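Long-range contacts in gluconate kinase (Lactobacillus acidophilus, PDB 3LL3), which probably transfers phosphate from ATP to a sugar or sugar acid such as gluconate, as carbohydrate kinases of the FGGY family do: residues A[271-281]-A[289-297]; A[347-357]-A[481-492]. One frame throughout, in Å; residues are numbered along the deposited sequence.

The two contacts come one after the other along the chain: interaction 1 closes at residue 297, before interaction 2 opens at 347. Their centres lie about 22 Å apart. Interaction 1 lies at one edge of the seven-stranded sheet of the actin-like C-terminal part. Interaction 2 joins strand 354-359, from a separate small sheet, and the loop before it to the end of helix 465-485 and the C-terminal tail. Helix 365-388 packs against residues of both. The two also meet directly, Trp-348 NE1 probably donating a hydrogen bond to Ser-279 O at 2.8 Å. Both reach the bound 1-deoxy-D-xylulose-5-phosphate, through Asn-297 just beyond strand 289-296 and Ala-350 in the turn before strand 354-359.

Interaction 1. Residues A[271-281]-A[289-297]; sequences QPKIDPSASYF and HYLLGGPVN. With XUL (D-xylulose), chain E; DXP (1-deoxy-D-xylulose-5-phosphate), chain D.
Phe-281 lays its ring over the backbone of Gly-293, where the two strands of a beta hairpin begin to pair at one edge of the seven-stranded actin-like sheet. They form an antiparallel hydrogen-bonded pair: Phe-281 N donates to Gly-293 O at 2.9 Å, and Gly-293 N returns a bond to Phe-281 O at 3.2 Å. With CG set between the backbone N and the carbonyl carbon (chi1 63°), the phenyl folds back across its partner strand. Gly-293 CA makes a CH-pi contact over the ring face, 3.8 Å from the centroid, while Leu-291 O lies in the ring plane at the edge, 3.4 Å from Phe-281 CE1. Having no side chain, Gly-293 permits this closeness. The same ring stacks with Tyr-283 and brings CE2 within 3.4 Å of O1 of D-xylulose in the sugar pocket.

Leu-292 points its CA-H at Phe-281 O (CA to O 3.3 Å) and turns its side chain to the other side of the strand, alongside Tyr-280, with CD2 touching Tyr-280 CE1 and the carbonyl O of Lys-273. Two residues earlier, the ring of Tyr-290 lies against the start of the 271-281 loop: Pro-272 CD sits over its face in a CH-pi contact, 3.9 Å from the centroid, and the Tyr-290 hydroxyl is hydrogen-bonded to Lys-287 O. With an alanine at Tyr-290, Pro-272 and the Gln-271 peptide would probably lose the surface they rest on, and the Lys-287 carbonyl its hydroxyl partner. Beyond the strand, Asn-297 ND2 donates to phosphate oxygen O3P of 1-deoxy-D-xylulose-5-phosphate at 2.9 Å.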
loop_
_atom_site.group_PDB
_atom_site.type_symbol
_atom_site.label_atom_id
_atom_site.label_comp_id
_atom_site.label_asym_id
_atom_site.label_seq_id
_atom_site.Cartn_x
_atom_site.Cartn_y
_atom_site.Cartn_z
ATOM N N GLN A 271 6.629 14.182 -37.122
ATOM C CA GLN A 271 8.058 14.431 -37.019
ATOM C C GLN A 271 8.664 13.733 -35.804
ATOM O O GLN A 271 7.938 13.342 -34.883
ATOM C CB GLN A 271 8.340 15.944 -37.019
ATOM C CG GLN A 271 7.693 16.732 -35.896
ATOM C CD GLN A 271 7.726 18.240 -36.147
ATOM O OE1 GLN A 271 8.031 18.686 -37.259
ATOM N NE2 GLN A 271 7.407 19.028 -35.117
ATOM N N PRO A 272 10.001 13.561 -35.800
ATOM C CA PRO A 272 10.605 12.962 -34.611
ATOM C C PRO A 272 10.235 13.838 -33.437
ATOM O O PRO A 272 10.159 15.062 -33.561
ATOM C CB PRO A 272 12.112 13.064 -34.863
ATOM C CG PRO A 272 12.269 13.302 -36.324
ATOM C CD PRO A 272 10.996 13.962 -36.807
ATOM N N LYS A 273 9.957 13.225 -32.306
ATOM C CA LYS A 273 9.708 14.008 -31.135
ATOM C C LYS A 273 10.145 13.127 -30.010
ATOM O O LYS A 273 9.725 11.976 -29.904
ATOM C CB LYS A 273 8.231 14.385 -31.010
ATOM C CG LYS A 273 7.927 15.091 -29.683
ATOM C CD LYS A 273 6.416 15.212 -29.407
ATOM C CE LYS A 273 6.190 15.792 -28.004
ATOM N NZ LYS A 273 4.748 15.841 -27.615
ATOM N N ILE A 274 11.046 13.644 -29.200
ATOM C CA ILE A 274 11.548 12.858 -28.109
ATOM C C ILE A 274 11.248 13.585 -26.842
ATOM O O ILE A 274 11.027 14.799 -26.835
ATOM C CB ILE A 274 13.059 12.596 -28.244
ATOM C CG1 ILE A 274 13.810 13.911 -28.447
ATOM C CG2 ILE A 274 13.321 11.648 -29.392
ATOM C CD1 ILE A 274 15.309 13.764 -28.322
ATOM N N ASP A 275 11.222 12.826 -25.764
ATOM C CA ASP A 275 10.877 13.359 -24.477
ATOM C C ASP A 275 12.143 13.721 -23.702
ATOM O O ASP A 275 13.052 12.899 -23.571
ATOM C CB ASP A 275 10.098 12.318 -23.705
ATOM C CG ASP A 275 9.668 12.813 -22.367
ATOM O OD1 ASP A 275 9.132 13.930 -22.293
ATOM O OD2 ASP A 275 9.894 12.098 -21.381
ATOM N N PRO A 276 12.207 14.957 -23.190
ATOM C CA PRO A 276 13.325 15.384 -22.343
ATOM C C PRO A 276 13.635 14.385 -21.225
ATOM O O PRO A 276 14.793 14.254 -20.822
ATOM C CB PRO A 276 12.822 16.706 -21.757
ATOM C CG PRO A 276 11.929 17.256 -22.821
ATOM C CD PRO A 276 11.254 16.055 -23.444
ATOM N N SER A 277 12.630 13.676 -20.726
ATOM C CA SER A 277 12.895 12.676 -19.694
ATOM C C SER A 277 12.924 11.251 -20.237
ATOM O O SER A 277 12.947 10.286 -19.475
ATOM C CB SER A 277 11.910 12.801 -18.526
ATOM O OG SER A 277 10.630 13.255 -18.954
ATOM N N ALA A 278 12.958 11.122 -21.555
ATOM C CA ALA A 278 12.986 9.804 -22.181
ATOM C C ALA A 278 11.917 8.864 -21.617
ATOM O O ALA A 278 12.173 7.689 -21.382
ATOM C CB ALA A 278 14.376 9.173 -22.056
ATOM N N SER A 279 10.709 9.370 -21.415
ATOM C CA SER A 279 9.685 8.528 -20.815
ATOM C C SER A 279 8.858 7.752 -21.836
ATOM O O SER A 279 8.072 6.891 -21.451
ATOM C CB SER A 279 8.788 9.344 -19.887
ATOM O OG SER A 279 8.023 10.265 -20.640
ATOM N N TYR A 280 9.033 8.049 -23.128
ATOM C CA TYR A 280 8.332 7.309 -24.179
ATOM C C TYR A 280 9.257 7.095 -25.371
ATOM O O TYR A 280 10.185 7.879 -25.586
ATOM C CB TYR A 280 7.029 8.023 -24.623
ATOM C CG TYR A 280 7.234 9.417 -25.172
ATOM C CD1 TYR A 280 7.708 9.617 -26.466
ATOM C CD2 TYR A 280 6.941 10.537 -24.401
ATOM C CE1 TYR A 280 7.901 10.902 -26.973
ATOM C CE2 TYR A 280 7.128 11.821 -24.892
ATOM C CZ TYR A 280 7.613 12.000 -26.174
ATOM O OH TYR A 280 7.803 13.270 -26.662
ATOM N N PHE A 281 9.016 6.038 -26.144
ATOM C CA PHE A 281 9.875 5.779 -27.278
ATOM C C PHE A 281 9.412 6.605 -28.467
ATOM O O PHE A 281 8.265 7.063 -28.510
ATOM C CB PHE A 281 9.918 4.280 -27.627
ATOM C CG PHE A 281 8.566 3.682 -28.051
ATOM C CD1 PHE A 281 7.938 4.086 -29.225
ATOM C CD2 PHE A 281 7.963 2.694 -27.293
ATOM C CE1 PHE A 281 6.736 3.521 -29.634
ATOM C CE2 PHE A 281 6.743 2.123 -27.685
ATOM C CZ PHE A 281 6.134 2.538 -28.860
ATOM N N HIS A 289 6.080 9.893 -40.573
ATOM C CA HIS A 289 5.286 9.173 -39.577
ATOM C C HIS A 289 6.218 8.562 -38.522
ATOM O O HIS A 289 7.102 7.770 -38.857
ATOM C CB HIS A 289 4.423 8.073 -40.225
ATOM C CG HIS A 289 3.434 8.586 -41.226
ATOM N ND1 HIS A 289 3.784 8.898 -42.523
ATOM C CD2 HIS A 289 2.108 8.839 -41.123
ATOM C CE1 HIS A 289 2.715 9.324 -43.176
ATOM N NE2 HIS A 289 1.685 9.303 -42.346
ATOM N N TYR A 290 5.997 8.938 -37.263
ATOM C CA TYR A 290 6.801 8.493 -36.132
ATOM C C TYR A 290 5.897 7.941 -35.033
ATOM O O TYR A 290 4.952 8.598 -34.610
ATOM C CB TYR A 290 7.680 9.656 -35.613
ATOM C CG TYR A 290 8.585 10.145 -36.717
ATOM C CD1 TYR A 290 8.097 10.977 -37.720
ATOM C CD2 TYR A 290 9.900 9.706 -36.812
ATOM C CE1 TYR A 290 8.908 11.401 -38.762
ATOM C CE2 TYR A 290 10.719 10.118 -37.863
ATOM C CZ TYR A 290 10.216 10.965 -38.831
ATOM O OH TYR A 290 11.021 11.376 -39.875
ATOM N N LEU A 291 6.196 6.728 -34.582
ATOM C CA LEU A 291 5.385 6.068 -33.575
ATOM C C LEU A 291 5.891 6.409 -32.186
ATOM O O LEU A 291 7.022 6.055 -31.812
ATOM C CB LEU A 291 5.370 4.551 -33.796
ATOM C CG LEU A 291 4.468 3.745 -32.845
ATOM C CD1 LEU A 291 2.999 3.877 -33.247
ATOM C CD2 LEU A 291 4.895 2.273 -32.884
ATOM N N LEU A 292 5.073 7.141 -31.434
ATOM C CA LEU A 292 5.381 7.445 -30.051
ATOM C C LEU A 292 4.617 6.499 -29.158
ATOM O O LEU A 292 3.460 6.186 -29.419
ATOM C CB LEU A 292 5.003 8.884 -29.702
ATOM C CG LEU A 292 5.462 9.987 -30.660
ATOM C CD1 LEU A 292 5.008 11.354 -30.124
ATOM C CD2 LEU A 292 6.974 9.955 -30.860
ATOM N N GLY A 293 5.236 6.040 -28.082
ATOM C CA GLY A 293 4.453 5.247 -27.159
ATOM C C GLY A 293 5.130 4.839 -25.879
ATOM O O GLY A 293 6.337 5.080 -25.672
ATOM N N GLY A 294 4.324 4.219 -25.022
ATOM C CA GLY A 294 4.775 3.651 -23.770
ATOM C C GLY A 294 4.297 2.210 -23.654
ATOM O O GLY A 294 3.090 1.947 -23.637
ATOM N N PRO A 295 5.236 1.263 -23.600
ATOM C CA PRO A 295 4.854 -0.110 -23.275
ATOM C C PRO A 295 4.696 -0.196 -21.750
ATOM O O PRO A 295 5.533 0.305 -21.029
ATOM C CB PRO A 295 6.061 -0.929 -23.722
ATOM C CG PRO A 295 7.203 0.064 -23.890
ATOM C CD PRO A 295 6.699 1.446 -23.654
ATOM N N VAL A 296 3.611 -0.788 -21.273
ATOM C CA VAL A 296 3.314 -0.801 -19.838
ATOM C C VAL A 296 3.141 -2.248 -19.392
ATOM O O VAL A 296 2.263 -2.967 -19.911
ATOM C CB VAL A 296 2.026 -0.005 -19.552
ATOM C CG1 VAL A 296 1.682 -0.045 -18.076
ATOM C CG2 VAL A 296 2.174 1.443 -20.006
ATOM N N ASN A 297 3.974 -2.689 -18.455
ATOM C CA ASN A 297 3.942 -4.088 -18.018
ATOM C C ASN A 297 2.635 -4.458 -17.316
ATOM O O ASN A 297 2.073 -5.541 -17.539
ATOM C CB ASN A 297 5.095 -4.403 -17.054
ATOM C CG ASN A 297 6.475 -4.146 -17.661
ATOM O OD1 ASN A 297 6.640 -4.125 -18.882
ATOM N ND2 ASN A 297 7.480 -3.969 -16.793
HETATM C C1 XUL E . 6.795 -2.146 -28.489
HETATM C C2 XUL E . 7.839 -2.528 -27.425
HETATM C C3 XUL E . 7.851 -3.959 -26.817
HETATM C C4 XUL E . 7.013 -5.013 -27.568
HETATM C C5 XUL E . 7.619 -5.441 -28.918
HETATM O O1 XUL E . 5.931 -1.159 -27.978
HETATM O O2 XUL E . 8.616 -1.690 -27.034
HETATM O O3 XUL E . 7.342 -3.910 -25.507
HETATM O O4 XUL E . 6.917 -6.145 -26.734
HETATM O O5 XUL E . 7.165 -6.718 -29.298
HETATM C C1 DXP D . 14.021 -8.186 -12.054
HETATM C C2 DXP D . 12.523 -8.589 -12.198
HETATM C C3 DXP D . 11.955 -8.644 -13.638
HETATM C C4 DXP D . 12.201 -7.269 -14.292
HETATM C C5 DXP D . 11.452 -6.740 -15.539
HETATM O O2 DXP D . 11.797 -8.483 -11.267
HETATM O O3 DXP D . 10.690 -9.179 -13.659
HETATM O O4 DXP D . 12.294 -6.326 -13.272
HETATM O O5 DXP D . 10.953 -5.429 -15.488
HETATM P P DXP D . 11.051 -4.260 -16.664
HETATM O O2P DXP D . 12.478 -3.557 -16.597
HETATM O O1P DXP D . 10.577 -4.868 -18.070
HETATM O O3P DXP D . 10.220 -3.165 -16.338
#

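Interaction 2. Residues A[347-357]-A[481-492]; sequences IWDANARGSFV and IRNALAASYGKF. With DXP (1-deoxy-D-xylulose-5-phosphate), chain D.
Tyr-489 presses one face of its ring on the backbone of Ala-352 and Arg-353, with Ala-352 CA 4.0 Å from the centroid in a CH-pi contact and Arg-353 N also above that face. Leu-485 O covers the opposite face, so the ring is sandwiched between two pieces of main chain. At its rim, the phenol OH reaches a water, 2.7 Å away, that also contacts Ser-355 OG and donates to Arg-353 O. Asp-349 heads an Asx turn, OD1 accepting from Asn-351 N from above the carboxylate plane; its other oxygen, OD2, accepts a hydrogen bond from a second water, which also donates to Ala-486 O. In the fold, the C-terminal helix 465-485 and its tail pack here on strand 354-359, whose sheet runs on antiparallel into the second subunit. Along that strand the packing turns apolar: Val-357 and Ile-481 meet tip to tip, CG2 to CG2 at 3.6 Å, and Val-357 CG2 also touches Leu-485 CD1, sliding past it in the opposite direction. Arg-353, bent at chi3 (136°), lays its guanidinium over Phe-492 CB, 3.3 Å from NH1, the guanidinium and phenyl planes 27° apart, and Phe-492 packs on Gly-358 of the second subunit.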
loop_
_atom_site.group_PDB
_atom_site.type_symbol
_atom_site.label_atom_id
_atom_site.label_comp_id
_atom_site.label_asym_id
_atom_site.label_seq_id
_atom_site.Cartn_x
_atom_site.Cartn_y
_atom_site.Cartn_z
ATOM N N ILE A 347 7.266 5.017 -15.583
ATOM C CA ILE A 347 8.331 5.306 -14.611
ATOM C C ILE A 347 9.719 4.717 -14.935
ATOM O O ILE A 347 10.716 5.149 -14.373
ATOM C CB ILE A 347 7.930 4.893 -13.183
ATOM C CG1 ILE A 347 7.641 3.400 -13.112
ATOM C CG2 ILE A 347 6.706 5.676 -12.715
ATOM C CD1 ILE A 347 7.556 2.881 -11.673
ATOM N N TRP A 348 9.773 3.731 -15.823
ATOM C CA TRP A 348 11.040 3.135 -16.243
ATOM C C TRP A 348 11.919 2.789 -15.041
ATOM O O TRP A 348 13.045 3.273 -14.909
ATOM C CB TRP A 348 11.775 4.039 -17.255
ATOM C CG TRP A 348 10.993 4.188 -18.550
ATOM C CD1 TRP A 348 10.183 5.238 -18.914
ATOM C CD2 TRP A 348 10.931 3.245 -19.630
ATOM N NE1 TRP A 348 9.619 4.997 -20.156
ATOM C CE2 TRP A 348 10.064 3.784 -20.614
ATOM C CE3 TRP A 348 11.516 1.994 -19.859
ATOM C CZ2 TRP A 348 9.769 3.112 -21.802
ATOM C CZ3 TRP A 348 11.233 1.335 -21.045
ATOM C CH2 TRP A 348 10.361 1.896 -22.002
ATOM N N ASP A 349 11.391 1.943 -14.166
ATOM C CA ASP A 349 12.132 1.483 -12.990
ATOM C C ASP A 349 11.895 -0.008 -12.845
ATOM O O ASP A 349 10.819 -0.440 -12.446
ATOM C CB ASP A 349 11.645 2.226 -11.741
ATOM C CG ASP A 349 12.358 1.774 -10.478
ATOM O OD1 ASP A 349 13.091 0.765 -10.537
ATOM O OD2 ASP A 349 12.183 2.432 -9.432
ATOM N N ALA A 350 12.882 -0.809 -13.200
ATOM C CA ALA A 350 12.716 -2.253 -13.170
ATOM C C ALA A 350 12.569 -2.790 -11.752
ATOM O O ALA A 350 12.170 -3.923 -11.567
ATOM C CB ALA A 350 13.886 -2.931 -13.860
ATOM N N ASN A 351 12.901 -1.985 -10.754
ATOM C CA ASN A 351 12.831 -2.451 -9.369
ATOM C C ASN A 351 11.546 -2.063 -8.664
ATOM O O ASN A 351 11.318 -2.458 -7.525
ATOM C CB ASN A 351 14.037 -1.957 -8.568
ATOM C CG ASN A 351 15.333 -2.360 -9.200
ATOM O OD1 ASN A 351 15.499 -3.510 -9.611
ATOM N ND2 ASN A 351 16.251 -1.411 -9.322
ATOM N N ALA A 352 10.701 -1.294 -9.342
ATOM C CA ALA A 352 9.456 -0.827 -8.726
ATOM C C ALA A 352 8.612 -1.982 -8.230
ATOM O O ALA A 352 8.704 -3.101 -8.732
ATOM C CB ALA A 352 8.658 0.030 -9.699
ATOM N N ARG A 353 7.790 -1.708 -7.223
ATOM C CA ARG A 353 6.855 -2.695 -6.715
ATOM C C ARG A 353 5.497 -2.019 -6.498
ATOM O O ARG A 353 5.402 -0.806 -6.561
ATOM C CB ARG A 353 7.397 -3.319 -5.431
ATOM C CG ARG A 353 8.572 -4.267 -5.683
ATOM C CD ARG A 353 9.271 -4.585 -4.385
ATOM N NE ARG A 353 9.574 -6.006 -4.270
ATOM C CZ ARG A 353 10.770 -6.533 -4.490
ATOM N NH1 ARG A 353 11.782 -5.750 -4.837
ATOM N NH2 ARG A 353 10.957 -7.838 -4.364
ATOM N N GLY A 354 4.456 -2.799 -6.264
ATOM C CA GLY A 354 3.120 -2.238 -6.103
ATOM C C GLY A 354 2.811 -1.802 -4.674
ATOM O O GLY A 354 3.466 -2.277 -3.745
ATOM N N SER A 355 1.831 -0.908 -4.503
ATOM C CA SER A 355 1.424 -0.416 -3.183
ATOM C C SER A 355 -0.077 -0.108 -3.138
ATOM O O SER A 355 -0.651 0.335 -4.139
ATOM C CB SER A 355 2.174 0.881 -2.824
ATOM O OG SER A 355 3.582 0.703 -2.853
ATOM N N PHE A 356 -0.702 -0.342 -1.985
ATOM C CA PHE A 356 -1.976 0.286 -1.655
ATOM C C PHE A 356 -1.647 1.379 -0.669
ATOM O O PHE A 356 -1.096 1.080 0.383
ATOM C CB PHE A 356 -2.933 -0.687 -0.948
ATOM C CG PHE A 356 -3.594 -1.691 -1.865
ATOM C CD1 PHE A 356 -4.744 -1.353 -2.571
ATOM C CD2 PHE A 356 -3.084 -2.978 -1.989
ATOM C CE1 PHE A 356 -5.373 -2.278 -3.398
ATOM C CE2 PHE A 356 -3.697 -3.916 -2.824
ATOM C CZ PHE A 356 -4.831 -3.565 -3.544
ATOM N N VAL A 357 -1.996 2.627 -0.960
ATOM C CA VAL A 357 -1.775 3.705 0.016
ATOM C C VAL A 357 -3.039 4.519 0.292
ATOM O O VAL A 357 -3.707 4.975 -0.636
ATOM C CB VAL A 357 -0.621 4.662 -0.412
ATOM C CG1 VAL A 357 -0.400 5.769 0.644
ATOM C CG2 VAL A 357 0.668 3.890 -0.651
ATOM N N ILE A 481 1.508 10.124 -4.480
ATOM C CA ILE A 481 1.925 8.885 -3.815
ATOM C C ILE A 481 3.042 8.195 -4.612
ATOM O O ILE A 481 4.027 7.704 -4.055
ATOM C CB ILE A 481 0.731 7.926 -3.608
ATOM C CG1 ILE A 481 -0.385 8.621 -2.819
ATOM C CG2 ILE A 481 1.175 6.644 -2.918
ATOM C CD1 ILE A 481 0.069 9.345 -1.561
ATOM N N ARG A 482 2.903 8.185 -5.929
ATOM C CA ARG A 482 3.963 7.660 -6.790
ATOM C C ARG A 482 5.280 8.411 -6.575
ATOM O O ARG A 482 6.353 7.794 -6.420
ATOM C CB ARG A 482 3.519 7.690 -8.257
ATOM C CG ARG A 482 4.627 7.674 -9.262
ATOM C CD ARG A 482 4.859 9.084 -9.787
ATOM N NE ARG A 482 4.200 9.257 -11.056
ATOM C CZ ARG A 482 3.901 10.427 -11.613
ATOM N NH1 ARG A 482 4.179 11.574 -11.013
ATOM N NH2 ARG A 482 3.310 10.435 -12.791
ATOM N N ASN A 483 5.195 9.739 -6.546
ATOM C CA ASN A 483 6.369 10.561 -6.308
ATOM C C ASN A 483 6.996 10.256 -4.952
ATOM O O ASN A 483 8.216 10.196 -4.821
ATOM C CB ASN A 483 6.025 12.053 -6.402
ATOM C CG ASN A 483 5.683 12.497 -7.827
ATOM O OD1 ASN A 483 5.947 11.787 -8.807
ATOM N ND2 ASN A 483 5.088 13.682 -7.942
ATOM N N ALA A 484 6.156 10.078 -3.939
ATOM C CA ALA A 484 6.657 9.915 -2.569
ATOM C C ALA A 484 7.471 8.639 -2.447
ATOM O O ALA A 484 8.453 8.581 -1.713
ATOM C CB ALA A 484 5.507 9.908 -1.569
ATOM N N LEU A 485 7.065 7.619 -3.195
ATOM C CA LEU A 485 7.691 6.303 -3.118
ATOM C C LEU A 485 8.728 6.032 -4.209
ATOM O O LEU A 485 9.408 5.021 -4.156
ATOM C CB LEU A 485 6.620 5.199 -3.139
ATOM C CG LEU A 485 5.772 5.108 -1.860
ATOM C CD1 LEU A 485 4.576 4.209 -2.087
ATOM C CD2 LEU A 485 6.639 4.601 -0.699
ATOM N N ALA A 486 8.834 6.917 -5.195
ATOM C CA ALA A 486 9.691 6.662 -6.363
ATOM C C ALA A 486 11.128 6.256 -5.993
ATOM O O ALA A 486 11.704 5.362 -6.598
ATOM C CB ALA A 486 9.693 7.864 -7.305
ATOM N N ALA A 487 11.700 6.886 -4.977
ATOM C CA ALA A 487 13.080 6.578 -4.614
ATOM C C ALA A 487 13.219 5.447 -3.583
ATOM O O ALA A 487 14.315 5.186 -3.094
ATOM C CB ALA A 487 13.806 7.841 -4.134
ATOM N N SER A 488 12.128 4.754 -3.275
ATOM C CA SER A 488 12.164 3.789 -2.176
ATOM C C SER A 488 12.239 2.308 -2.572
ATOM O O SER A 488 12.306 1.441 -1.702
ATOM C CB SER A 488 10.985 4.037 -1.217
ATOM O OG SER A 488 11.079 5.331 -0.629
ATOM N N TYR A 489 12.255 2.016 -3.871
ATOM C CA TYR A 489 12.119 0.634 -4.327
ATOM C C TYR A 489 13.414 -0.193 -4.249
ATOM O O TYR A 489 13.366 -1.417 -4.088
ATOM C CB TYR A 489 11.503 0.583 -5.731
ATOM C CG TYR A 489 10.135 1.226 -5.808
ATOM C CD1 TYR A 489 9.859 2.207 -6.752
ATOM C CD2 TYR A 489 9.127 0.877 -4.899
ATOM C CE1 TYR A 489 8.612 2.804 -6.823
ATOM C CE2 TYR A 489 7.861 1.474 -4.962
ATOM C CZ TYR A 489 7.616 2.435 -5.927
ATOM O OH TYR A 489 6.390 3.039 -5.990
ATOM N N GLY A 490 14.562 0.474 -4.335
ATOM C CA GLY A 490 15.840 -0.223 -4.368
ATOM C C GLY A 490 16.052 -0.962 -3.066
ATOM O O GLY A 490 16.696 -2.007 -3.001
ATOM N N LYS A 491 15.461 -0.399 -2.026
ATOM C CA LYS A 491 15.512 -0.924 -0.674
ATOM C C LYS A 491 14.999 -2.373 -0.586
ATOM O O LYS A 491 15.559 -3.183 0.149
ATOM C CB LYS A 491 14.679 0.006 0.217
ATOM C CG LYS A 491 15.330 0.422 1.530
ATOM C CD LYS A 491 16.773 0.890 1.334
ATOM C CE LYS A 491 17.326 1.504 2.622
ATOM N NZ LYS A 491 16.895 0.741 3.838
ATOM N N PHE A 492 13.949 -2.699 -1.342
ATOM C CA PHE A 492 13.305 -4.016 -1.264
ATOM C C PHE A 492 14.175 -5.180 -1.731
ATOM O O PHE A 492 13.728 -6.333 -1.747
ATOM C CB PHE A 492 11.971 -4.018 -2.033
ATOM C CG PHE A 492 10.902 -3.217 -1.356
ATOM C CD1 PHE A 492 10.819 -1.849 -1.552
ATOM C CD2 PHE A 492 10.018 -3.824 -0.465
ATOM C CE1 PHE A 492 9.839 -1.094 -0.891
ATOM C CE2 PHE A 492 9.045 -3.077 0.199
ATOM C CZ PHE A 492 8.960 -1.713 -0.010
HETATM C C1 DXP D . 14.021 -8.186 -12.054
HETATM C C2 DXP D . 12.523 -8.589 -12.198
HETATM C C3 DXP D . 11.955 -8.644 -13.638
HETATM C C4 DXP D . 12.201 -7.269 -14.292
HETATM C C5 DXP D . 11.452 -6.740 -15.539
HETATM O O2 DXP D . 11.797 -8.483 -11.267
HETATM O O3 DXP D . 10.690 -9.179 -13.659
HETATM O O4 DXP D . 12.294 -6.326 -13.272
HETATM O O5 DXP D . 10.953 -5.429 -15.488
HETATM P P DXP D . 11.051 -4.260 -16.664
HETATM O O2P DXP D . 12.478 -3.557 -16.597
HETATM O O1P DXP D . 10.577 -4.868 -18.070
HETATM O O3P DXP D . 10.220 -3.165 -16.338
HETATM O O HOH W 1 10.781 4.818 -9.157
HETATM O O HOH W 2 13.049 -3.653 -5.918
HETATM O O HOH W 3 4.396 1.378 -5.137
#